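Local coordinates for protein endo-1,3-beta-glucanase, family GH16 (PDB 4BPZ) that probably hydrolyses internal 1,3-beta-D-glucosidic bonds in glucans such as algal laminarin, through the glycoside hydrolase family 16 domain held in this chain, at residues N126-Q131 and P221-L226; F160-L165 and Y208-S213; S190-A195 and K199-D204. The protein carries 1 engineered substitution. All coordinates share one frame; numbering follows the deposited sequence. Where two conformers were deposited one is given.

In the fold
All three contacts belong to the glycoside hydrolase family 16 beta-sandwich and differ in what they join. Contact 1 packs the long loop after strand 110-118 onto strand 222-230 and is a small, buried aromatic meeting. Contact 2 is partly buried and apolar, joining strands of the two facing layers, with the sugar-binding side of strand 155-163 turned the other way. Contact 3 is also buried, but it is a hairpin, held mainly by backbone bonds and with waters along one face. Strand 197-202 of contact 3 pairs next to strand 205-211 of contact 2, and His222 of contact 1 packs edge-to-face with Trp193 of contact 3.

Contact 1. Residues N126-Q131 and P221-L226; sequences NYFGEQ and PHYLLL
The phenol oxygen of Tyr223 is hydrogen-bonded to Ser121 OG, a residue of the same loop that carries Asn126, and the side chain of Asn126 closes in on it as well. Asn126 CB lies 3.9 Å from Tyr223 OH, and the amide stands steeply across the phenol, the two planes 74° apart. Nearer the strand, away from the hydroxyl, the contact is aromatic. Phe128 CD2 meets Tyr223 CD2 at 3.6 Å, and Phe128 CE2 reaches back to Tyr223 CB at 3.7 Å, so that the two side chains run past each other in opposite senses. The rings meet obliquely, inclined by 34° with centroids 5.4 Å apart. Tyr223 CG sits between the backbone N and the carbonyl carbon (chi1 59°), which lifts the ring off its strand toward the loop. That strand, 222-230, runs in the beta-sandwich of the family 16 hydrolases between strands 82-93 and 110-118, and the backbone of Tyr223 pairs with that of Leu117. The loop is shaped by a type II' beta turn from Phe128 to Gln131, closed by Gln131 N to Phe128 O at 3.0 Å, with Gly129 taking the positive phi at its second position. Replacing Tyr223 with an alanine would probably deprive Ser121 of its hydroxyl partner and open a gap beside the Phe128 ring, leaving that ring less firmly placed. Within the loop, Tyr127 CD2 covers one face of the Phe128 ring, 3.6 Å above its plane and offset toward the rim, and Gln131 OE1 lies at the ring edge in plane. Phe128 also touches Ala92 of strand 82-93, which brings the loop against two neighbouring strands.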
loop_
_atom_site.group_PDB
_atom_site.type_symbol
_atom_site.label_atom_id
_atom_site.label_comp_id
_atom_site.label_asym_id
_atom_site.label_seq_id
_atom_site.Cartn_x
_atom_site.Cartn_y
_atom_site.Cartn_z
ATOM N N ASN A 126 0.219 -12.338 -7.114
ATOM C CA ASN A 126 1.216 -11.798 -6.217
ATOM C C ASN A 126 2.554 -12.546 -6.357
ATOM O O ASN A 126 2.715 -13.405 -7.205
ATOM C CB ASN A 126 0.722 -11.719 -4.768
ATOM C CG ASN A 126 0.858 -12.981 -3.993
ATOM O OD1 ASN A 126 0.697 -12.932 -2.731
ATOM N ND2 ASN A 126 1.184 -14.074 -4.591
ATOM N N TYR A 127 3.555 -12.196 -5.581
ATOM C CA TYR A 127 4.883 -12.763 -5.774
ATOM C C TYR A 127 5.081 -14.060 -5.022
ATOM O O TYR A 127 5.925 -14.872 -5.441
ATOM C CB TYR A 127 5.875 -11.708 -5.285
ATOM C CG TYR A 127 7.319 -12.106 -5.534
ATOM C CD1 TYR A 127 7.848 -12.285 -6.825
ATOM C CD2 TYR A 127 8.191 -12.254 -4.451
ATOM C CE1 TYR A 127 9.202 -12.686 -7.010
ATOM C CE2 TYR A 127 9.504 -12.616 -4.657
ATOM C CZ TYR A 127 9.992 -12.818 -5.893
ATOM O OH TYR A 127 11.349 -13.162 -6.108
ATOM N N PHE A 128 4.371 -14.321 -3.953
ATOM C CA PHE A 128 4.638 -15.427 -3.010
ATOM C C PHE A 128 3.726 -16.633 -3.196
ATOM O O PHE A 128 4.142 -17.702 -2.700
ATOM C CB PHE A 128 4.589 -14.913 -1.566
ATOM C CG PHE A 128 5.638 -13.871 -1.293
ATOM C CD1 PHE A 128 6.959 -14.213 -1.155
ATOM C CD2 PHE A 128 5.289 -12.497 -1.279
ATOM C CE1 PHE A 128 7.943 -13.253 -0.873
ATOM C CE2 PHE A 128 6.248 -11.534 -1.085
ATOM C CZ PHE A 128 7.556 -11.876 -0.862
ATOM N N GLY A 129 2.591 -16.520 -3.864
ATOM C CA GLY A 129 1.756 -17.714 -4.022
ATOM C C GLY A 129 1.468 -18.380 -2.739
ATOM O O GLY A 129 1.082 -17.736 -1.755
ATOM N N GLU A 130 1.616 -19.739 -2.747
ATOM C CA GLU A 130 1.315 -20.567 -1.557
ATOM C C GLU A 130 2.614 -20.927 -0.809
ATOM O O GLU A 130 2.612 -21.861 0.003
ATOM C CB GLU A 130 0.528 -21.852 -1.922
ATOM C CG GLU A 130 -0.777 -21.502 -2.555
ATOM C CD GLU A 130 -1.689 -22.706 -2.871
ATOM O OE1 GLU A 130 -2.218 -23.330 -1.929
ATOM O OE2 GLU A 130 -1.803 -22.982 -4.085
ATOM N N GLN A 131 3.664 -20.166 -0.996
ATOM C CA GLN A 131 4.938 -20.520 -0.250
ATOM C C GLN A 131 4.751 -20.616 1.235
ATOM O O GLN A 131 5.379 -21.487 1.840
ATOM C CB GLN A 131 5.989 -19.425 -0.539
ATOM C CG GLN A 131 6.567 -19.498 -1.951
ATOM C CD GLN A 131 7.559 -18.352 -2.189
ATOM O OE1 GLN A 131 8.157 -17.888 -1.246
ATOM N NE2 GLN A 131 7.644 -17.891 -3.364
ATOM N N PRO A 221 5.378 -13.602 8.215
ATOM C CA PRO A 221 5.888 -12.563 7.281
ATOM C C PRO A 221 4.797 -11.810 6.597
ATOM O O PRO A 221 3.773 -12.406 6.211
ATOM C CB PRO A 221 6.716 -13.363 6.263
ATOM C CG PRO A 221 7.286 -14.547 7.130
ATOM C CD PRO A 221 6.001 -14.936 7.930
ATOM N N HIS A 222 5.041 -10.539 6.378
ATOM C CA HIS A 222 4.192 -9.669 5.505
ATOM C C HIS A 222 5.060 -9.088 4.433
ATOM O O HIS A 222 6.272 -9.047 4.518
ATOM C CB HIS A 222 3.574 -8.510 6.344
ATOM C CG HIS A 222 2.394 -8.867 7.168
ATOM N ND1 HIS A 222 2.225 -9.882 8.037
ATOM C CD2 HIS A 222 1.258 -8.118 7.185
ATOM C CE1 HIS A 222 0.939 -9.810 8.518
ATOM N NE2 HIS A 222 0.364 -8.724 7.986
ATOM N N TYR A 223 4.420 -8.679 3.330
ATOM C CA TYR A 223 5.045 -7.896 2.287
ATOM C C TYR A 223 4.377 -6.560 2.136
ATOM O O TYR A 223 3.224 -6.366 2.559
ATOM C CB TYR A 223 5.127 -8.654 0.946
ATOM C CG TYR A 223 3.815 -9.076 0.390
ATOM C CD1 TYR A 223 3.048 -8.227 -0.451
ATOM C CD2 TYR A 223 3.259 -10.334 0.705
ATOM C CE1 TYR A 223 1.844 -8.632 -0.964
ATOM C CE2 TYR A 223 2.050 -10.744 0.191
ATOM C CZ TYR A 223 1.362 -9.899 -0.671
ATOM O OH TYR A 223 0.172 -10.354 -1.204
ATOM N N LEU A 224 5.082 -5.611 1.549
ATOM C CA LEU A 224 4.617 -4.235 1.381
ATOM C C LEU A 224 3.933 -4.067 0.020
ATOM O O LEU A 224 4.353 -4.658 -0.998
ATOM C CB LEU A 224 5.815 -3.276 1.423
ATOM C CG LEU A 224 5.524 -1.778 1.500
ATOM C CD1 LEU A 224 4.951 -1.439 2.892
ATOM C CD2 LEU A 224 6.838 -1.001 1.289
ATOM N N LEU A 225 2.870 -3.244 -0.016
ATOM C CA LEU A 225 2.199 -2.839 -1.197
ATOM C C LEU A 225 2.192 -1.326 -1.333
ATOM O O LEU A 225 2.022 -0.623 -0.320
ATOM C CB LEU A 225 0.744 -3.346 -1.240
ATOM C CG LEU A 225 0.534 -4.888 -1.207
ATOM C CD1 LEU A 225 0.388 -5.410 0.205
ATOM C CD2 LEU A 225 -0.632 -5.304 -2.057
ATOM N N LEU A 226 2.281 -0.838 -2.575
ATOM C CA LEU A 226 2.203 0.598 -2.890
ATOM C C LEU A 226 1.301 0.728 -4.093
ATOM O O LEU A 226 1.532 0.042 -5.103
ATOM C CB LEU A 226 3.594 1.123 -3.318
ATOM C CG LEU A 226 4.649 0.986 -2.246
ATOM C CD1 LEU A 226 6.027 1.289 -2.921
ATOM C CD2 LEU A 226 4.415 1.852 -1.045
#

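Contact 2. Residues F160-L165 and Y208-S213; sequences FHWSDL and YELKNS. With GLC (alpha-D-glucopyranose), chain C.
Behind the glucan-binding cleft, strand 155-163 packs over strand 205-211, and Leu210 packs against both Phe160 and Trp162. Leu210 CB stands over the face of the Phe160 ring, 4.0 Å from the centroid and only 11° off the normal, a CH-pi contact. Its CD2 methyl makes a second one, lying over the six-membered ring of Trp162 at 4.1 Å from that centroid, and it also touches Phe160 CG at 3.7 Å. One leucine thus bears on two aromatic faces: its CG is anti to the backbone N (chi1 178°), which carries the branch up from the strand. Tyr208 adds an oblique meeting of its CD2 with Phe160 CE1 at 3.8 Å. The two strands belong to the opposing layers of the beta-sandwich; their axes approach to 10.3 Å and run nearly parallel, 19° apart, with side chains filling the distance. Trp162 has its indole fixed by a bond from NE1 to Asp164 OD1 of 2.9 Å, the carboxylate oxygen lying close to the ring plane, and Tyr218 packs edge-to-face on it. Between Phe160 and Trp162 in the sequence, His161 faces the cleft, where O2 of the bound alpha-D-glucopyranose sits 3.3 Å above the centre of the imidazole plane. The backbone of His161 pairs with the engineered Ser142, which takes the first acidic position of the ExDxxE motif known in this family; Asp144 and Glu147 of that motif hydrogen-bond the sugar.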
loop_
_atom_site.group_PDB
_atom_site.type_symbol
_atom_site.label_atom_id
_atom_site.label_comp_id
_atom_site.label_asym_id
_atom_site.label_seq_id
_atom_site.Cartn_x
_atom_site.Cartn_y
_atom_site.Cartn_z
ATOM N N PHE A 160 -6.116 -1.514 10.489
ATOM C CA PHE A 160 -5.786 -2.919 10.534
ATOM C C PHE A 160 -6.973 -3.745 10.129
ATOM O O PHE A 160 -8.104 -3.424 10.553
ATOM C CB PHE A 160 -5.337 -3.279 11.992
ATOM C CG PHE A 160 -4.125 -2.555 12.453
ATOM C CD1 PHE A 160 -4.152 -1.272 12.991
ATOM C CD2 PHE A 160 -2.839 -3.178 12.296
ATOM C CE1 PHE A 160 -2.981 -0.620 13.370
ATOM C CE2 PHE A 160 -1.711 -2.532 12.696
ATOM C CZ PHE A 160 -1.745 -1.253 13.227
ATOM N N HIS A 161 -6.723 -4.786 9.386
ATOM C CA HIS A 161 -7.792 -5.717 8.935
ATOM C C HIS A 161 -7.312 -7.122 9.162
ATOM O O HIS A 161 -6.220 -7.486 8.644
ATOM C CB HIS A 161 -8.119 -5.539 7.461
ATOM C CG HIS A 161 -8.523 -4.167 7.036
ATOM N ND1 HIS A 161 -7.676 -3.093 6.818
ATOM C CD2 HIS A 161 -9.782 -3.658 6.936
ATOM C CE1 HIS A 161 -8.419 -2.016 6.493
ATOM N NE2 HIS A 161 -9.665 -2.362 6.552
ATOM N N TRP A 162 -8.067 -7.939 9.902
ATOM C CA TRP A 162 -7.614 -9.282 10.179
ATOM C C TRP A 162 -8.749 -10.099 10.676
ATOM O O TRP A 162 -9.831 -9.585 11.021
ATOM C CB TRP A 162 -6.475 -9.331 11.173
ATOM C CG TRP A 162 -6.836 -9.125 12.596
ATOM C CD1 TRP A 162 -6.947 -10.159 13.563
ATOM C CD2 TRP A 162 -7.118 -7.884 13.297
ATOM N NE1 TRP A 162 -7.205 -9.601 14.764
ATOM C CE2 TRP A 162 -7.291 -8.228 14.699
ATOM C CE3 TRP A 162 -7.199 -6.564 12.904
ATOM C CZ2 TRP A 162 -7.670 -7.295 15.661
ATOM C CZ3 TRP A 162 -7.540 -5.592 13.843
ATOM C CH2 TRP A 162 -7.831 -5.989 15.230
ATOM N N SER A 163 -8.615 -11.405 10.655
ATOM C CA SER A 163 -9.474 -12.274 11.466
ATOM C C SER A 163 -8.603 -12.984 12.474
ATOM O O SER A 163 -7.433 -13.272 12.196
ATOM C CB SER A 163 -10.323 -13.241 10.647
ATOM O OG SER A 163 -9.567 -14.013 9.759
ATOM N N ASP A 164 -9.123 -13.139 13.683
ATOM C CA ASP A 164 -8.416 -13.844 14.742
ATOM C C ASP A 164 -8.075 -15.271 14.282
ATOM O O ASP A 164 -8.868 -15.885 13.555
ATOM C CB ASP A 164 -9.223 -13.801 16.019
ATOM C CG ASP A 164 -8.698 -12.725 16.963
ATOM O OD1 ASP A 164 -8.084 -11.604 16.634
ATOM O OD2 ASP A 164 -8.901 -13.095 18.080
ATOM N N LEU A 165 -6.952 -15.816 14.666
ATOM C CA LEU A 165 -6.591 -17.171 14.220
ATOM C C LEU A 165 -7.547 -18.207 14.707
ATOM O O LEU A 165 -7.715 -19.243 14.087
ATOM C CB LEU A 165 -5.171 -17.521 14.707
ATOM C CG LEU A 165 -4.116 -17.306 13.620
ATOM C CD1 LEU A 165 -4.420 -15.876 13.392
ATOM C CD2 LEU A 165 -2.673 -17.510 14.011
ATOM N N TYR A 208 -2.291 5.198 15.076
ATOM C CA TYR A 208 -2.968 4.117 15.804
ATOM C C TYR A 208 -1.896 3.137 16.311
ATOM O O TYR A 208 -0.893 2.903 15.629
ATOM C CB TYR A 208 -3.982 3.363 14.905
ATOM C CG TYR A 208 -5.044 2.642 15.690
ATOM C CD1 TYR A 208 -6.161 3.323 16.174
ATOM C CD2 TYR A 208 -4.936 1.281 15.989
ATOM C CE1 TYR A 208 -7.119 2.673 16.935
ATOM C CE2 TYR A 208 -5.891 0.584 16.734
ATOM C CZ TYR A 208 -7.035 1.307 17.193
ATOM O OH TYR A 208 -8.007 0.677 17.873
ATOM N N GLU A 209 -2.156 2.544 17.453
ATOM C CA GLU A 209 -1.416 1.409 17.961
ATOM C C GLU A 209 -2.331 0.304 18.334
ATOM O O GLU A 209 -3.253 0.498 19.140
ATOM C CB GLU A 209 -0.573 1.857 19.182
ATOM C CG GLU A 209 0.052 0.710 19.947
ATOM C CD GLU A 209 0.936 1.163 21.051
ATOM O OE1 GLU A 209 1.266 2.356 21.164
ATOM O OE2 GLU A 209 1.378 0.302 21.855
ATOM N N LEU A 210 -2.031 -0.879 17.826
ATOM C CA LEU A 210 -2.769 -2.101 18.089
ATOM C C LEU A 210 -1.907 -3.071 18.808
ATOM O O LEU A 210 -0.790 -3.377 18.346
ATOM C CB LEU A 210 -3.236 -2.708 16.760
ATOM C CG LEU A 210 -4.004 -4.044 16.923
ATOM C CD1 LEU A 210 -5.290 -3.916 17.783
ATOM C CD2 LEU A 210 -4.337 -4.578 15.539
ATOM N N LYS A 211 -2.335 -3.537 19.961
ATOM C CA LYS A 211 -1.639 -4.595 20.680
ATOM C C LYS A 211 -1.553 -5.857 19.853
ATOM O O LYS A 211 -2.522 -6.268 19.235
ATOM C CB LYS A 211 -2.402 -4.835 21.999
ATOM C CG LYS A 211 -1.782 -5.904 22.832
ATOM C CD LYS A 211 -2.622 -6.086 24.100
ATOM C CE LYS A 211 -2.086 -7.208 24.930
ATOM N NZ LYS A 211 -0.707 -6.876 25.407
ATOM N N ASN A 212 -0.368 -6.467 19.821
ATOM C CA ASN A 212 -0.193 -7.740 19.141
ATOM C C ASN A 212 -0.434 -8.930 20.051
ATOM O O ASN A 212 -0.402 -8.784 21.273
ATOM C CB ASN A 212 1.236 -7.774 18.528
ATOM C CG ASN A 212 1.382 -8.764 17.376
ATOM O OD1 ASN A 212 2.521 -8.801 16.765
ATOM N ND2 ASN A 212 0.399 -9.444 16.993
ATOM N N SER A 213 -0.749 -10.080 19.502
ATOM C CA SER A 213 -0.908 -11.285 20.281
ATOM C C SER A 213 -0.744 -12.425 19.267
ATOM O O SER A 213 -0.965 -12.307 18.043
ATOM C CB SER A 213 -2.291 -11.393 20.987
ATOM O OG SER A 213 -3.288 -11.835 20.105
HETATM C C1 GLC C . -7.004 -1.768 3.135
HETATM C C2 GLC C . -8.235 -2.528 2.536
HETATM C C3 GLC C . -7.808 -3.049 1.156
HETATM C C4 GLC C . -7.323 -1.954 0.311
HETATM C C5 GLC C . -6.068 -1.471 0.996
HETATM C C6 GLC C . -5.376 -0.334 0.279
HETATM O O1 GLC C . -6.011 -2.633 3.643
HETATM O O2 GLC C . -8.566 -3.550 3.443
HETATM O O3 GLC C . -8.978 -3.714 0.515
HETATM O O4 GLC C . -7.055 -2.437 -1.020
HETATM O O5 GLC C . -6.445 -0.956 2.293
HETATM O O6 GLC C . -6.216 0.807 0.151
#

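Contact 3. Residues S190-A195 and K199-D204; sequences SLEWNA and KVFLDD
Glu192 lays its carboxylate obliquely against the Phe201 ring, the two planes 37° apart and Glu192 OE2 3.4 Å from Phe201 CE2. With CG beside its own backbone N (chi1 -68°) and the chain extended beyond, Glu192 reaches diagonally across to that ring. OE2 is hydrogen-bonded to His6, a residue of the tag whose ring also stacks on Phe201. Glu192 OE1 accepts from a water at 2.8 Å, and the same water accepts from Lys199 NZ at 2.9 Å, bridging two opposite charges that do not meet directly. Strands 187-193 and 197-202 form an antiparallel beta hairpin: Ser190 with Phe201 and Glu192 with Lys199 are hydrogen-bonded pairs, each closed by two backbone bonds, Glu192 N to Lys199 O measuring 2.8 Å. Between them Leu191 and Val200 form a non-hydrogen-bonded pair and turn to the other face, where Leu191 CD1 crosses Val200 CG2 at 4.0 Å and Val200 packs on Phe160 and Ala158 of the opposing layer. Beside the Phe201 ring, Ser190 OG lies 3.4 Å from Phe201 CB and gives its proton to a second water, which in turn donates to Asp203 O at 2.7 Å.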
loop_
_atom_site.group_PDB
_atom_site.type_symbol
_atom_site.label_atom_id
_atom_site.label_comp_id
_atom_site.label_asym_id
_atom_site.label_seq_id
_atom_site.Cartn_x
_atom_site.Cartn_y
_atom_site.Cartn_z
ATOM N N SER A 190 5.128 5.721 8.702
ATOM C CA SER A 190 5.917 4.606 9.246
ATOM C C SER A 190 5.084 3.656 10.067
ATOM O O SER A 190 4.034 3.968 10.618
ATOM C CB SER A 190 7.133 5.121 10.025
ATOM O OG SER A 190 6.771 5.777 11.183
ATOM N N LEU A 191 5.669 2.459 10.199
ATOM C CA LEU A 191 5.156 1.377 11.023
ATOM C C LEU A 191 6.236 0.899 11.931
ATOM O O LEU A 191 7.365 0.660 11.426
ATOM C CB LEU A 191 4.688 0.216 10.106
ATOM C CG LEU A 191 4.406 -1.133 10.779
ATOM C CD1 LEU A 191 3.199 -1.055 11.736
ATOM C CD2 LEU A 191 4.218 -2.210 9.724
ATOM N N GLU A 192 5.973 0.679 13.210
ATOM C CA GLU A 192 6.892 -0.069 14.094
ATOM C C GLU A 192 6.086 -1.289 14.558
ATOM O O GLU A 192 5.065 -1.166 15.226
ATOM C CB GLU A 192 7.257 0.804 15.294
ATOM C CG GLU A 192 8.088 1.971 14.886
ATOM C CD GLU A 192 8.276 3.027 15.908
ATOM O OE1 GLU A 192 8.016 2.759 17.123
ATOM O OE2 GLU A 192 8.677 4.147 15.530
ATOM N N TRP A 193 6.607 -2.451 14.237
ATOM C CA TRP A 193 5.928 -3.691 14.426
ATOM C C TRP A 193 6.823 -4.653 15.186
ATOM O O TRP A 193 7.935 -4.963 14.745
ATOM C CB TRP A 193 5.604 -4.256 13.047
ATOM C CG TRP A 193 5.038 -5.636 12.951
ATOM C CD1 TRP A 193 4.301 -6.373 13.899
ATOM C CD2 TRP A 193 5.104 -6.460 11.787
ATOM N NE1 TRP A 193 3.983 -7.574 13.391
ATOM C CE2 TRP A 193 4.437 -7.690 12.111
ATOM C CE3 TRP A 193 5.687 -6.318 10.488
ATOM C CZ2 TRP A 193 4.379 -8.730 11.193
ATOM C CZ3 TRP A 193 5.601 -7.363 9.598
ATOM C CH2 TRP A 193 4.965 -8.580 9.963
ATOM N N ASN A 194 6.327 -5.169 16.320
ATOM C CA ASN A 194 7.069 -6.237 17.038
ATOM C C ASN A 194 6.079 -7.147 17.668
ATOM O O ASN A 194 4.853 -7.087 17.381
ATOM C CB ASN A 194 8.120 -5.642 17.985
ATOM C CG ASN A 194 7.501 -4.766 19.047
ATOM O OD1 ASN A 194 6.307 -4.919 19.399
ATOM N ND2 ASN A 194 8.317 -3.848 19.624
ATOM N N ALA A 195 6.564 -8.117 18.436
ATOM C CA ALA A 195 5.662 -9.114 19.052
ATOM C C ALA A 195 4.667 -8.457 20.019
ATOM O O ALA A 195 3.659 -9.041 20.385
ATOM C CB ALA A 195 6.437 -10.204 19.767
ATOM N N LYS A 199 2.508 -0.042 15.664
ATOM C CA LYS A 199 2.310 1.390 15.819
ATOM C C LYS A 199 2.465 2.035 14.446
ATOM O O LYS A 199 3.476 1.788 13.779
ATOM C CB LYS A 199 3.351 1.994 16.733
ATOM C CG LYS A 199 3.363 1.422 18.153
ATOM C CD LYS A 199 4.522 2.000 18.954
ATOM C CE LYS A 199 4.709 1.377 20.305
ATOM N NZ LYS A 199 5.748 2.071 21.068
ATOM N N VAL A 200 1.486 2.833 14.021
ATOM C CA VAL A 200 1.562 3.560 12.732
ATOM C C VAL A 200 1.650 5.011 13.046
ATOM O O VAL A 200 0.870 5.569 13.835
ATOM C CB VAL A 200 0.357 3.245 11.843
ATOM C CG1 VAL A 200 0.387 4.088 10.595
ATOM C CG2 VAL A 200 0.310 1.760 11.569
ATOM N N PHE A 201 2.637 5.679 12.419
ATOM C CA PHE A 201 2.889 7.089 12.639
ATOM C C PHE A 201 2.797 7.868 11.339
ATOM O O PHE A 201 3.105 7.380 10.238
ATOM C CB PHE A 201 4.356 7.260 13.131
ATOM C CG PHE A 201 4.586 6.699 14.501
ATOM C CD1 PHE A 201 4.483 7.497 15.636
ATOM C CD2 PHE A 201 5.058 5.392 14.623
ATOM C CE1 PHE A 201 4.758 6.938 16.911
ATOM C CE2 PHE A 201 5.336 4.855 15.887
ATOM C CZ PHE A 201 5.118 5.604 16.973
ATOM N N LEU A 202 2.458 9.154 11.491
ATOM C CA LEU A 202 2.630 10.193 10.470
ATOM C C LEU A 202 3.652 11.126 11.058
ATOM O O LEU A 202 3.371 11.771 12.094
ATOM C CB LEU A 202 1.347 10.952 10.229
ATOM C CG LEU A 202 1.548 12.216 9.336
ATOM C CD1 LEU A 202 2.084 11.850 7.990
ATOM C CD2 LEU A 202 0.203 12.949 9.187
ATOM N N ASP A 203 4.867 11.155 10.504
ATOM C CA ASP A 203 5.973 11.873 11.106
ATOM C C ASP A 203 6.085 11.346 12.584
ATOM O O ASP A 203 6.280 10.162 12.776
ATOM C CB ASP A 203 5.802 13.388 10.907
ATOM C CG ASP A 203 5.840 13.736 9.425
ATOM O OD1 ASP A 203 6.642 13.152 8.674
ATOM O OD2 ASP A 203 5.178 14.693 9.077
ATOM N N ASP A 204 5.936 12.205 13.579
ATOM C CA ASP A 204 6.025 11.742 14.959
ATOM C C ASP A 204 4.691 11.612 15.661
ATOM O O ASP A 204 4.717 11.383 16.870
ATOM C CB ASP A 204 6.941 12.708 15.721
ATOM C CG ASP A 204 8.342 12.697 15.164
ATOM O OD1 ASP A 204 8.912 11.638 14.756
ATOM O OD2 ASP A 204 8.926 13.786 15.072
HETATM O O HOH W 1 6.868 8.460 10.703
HETATM O O HOH W 2 7.479 3.831 19.605
#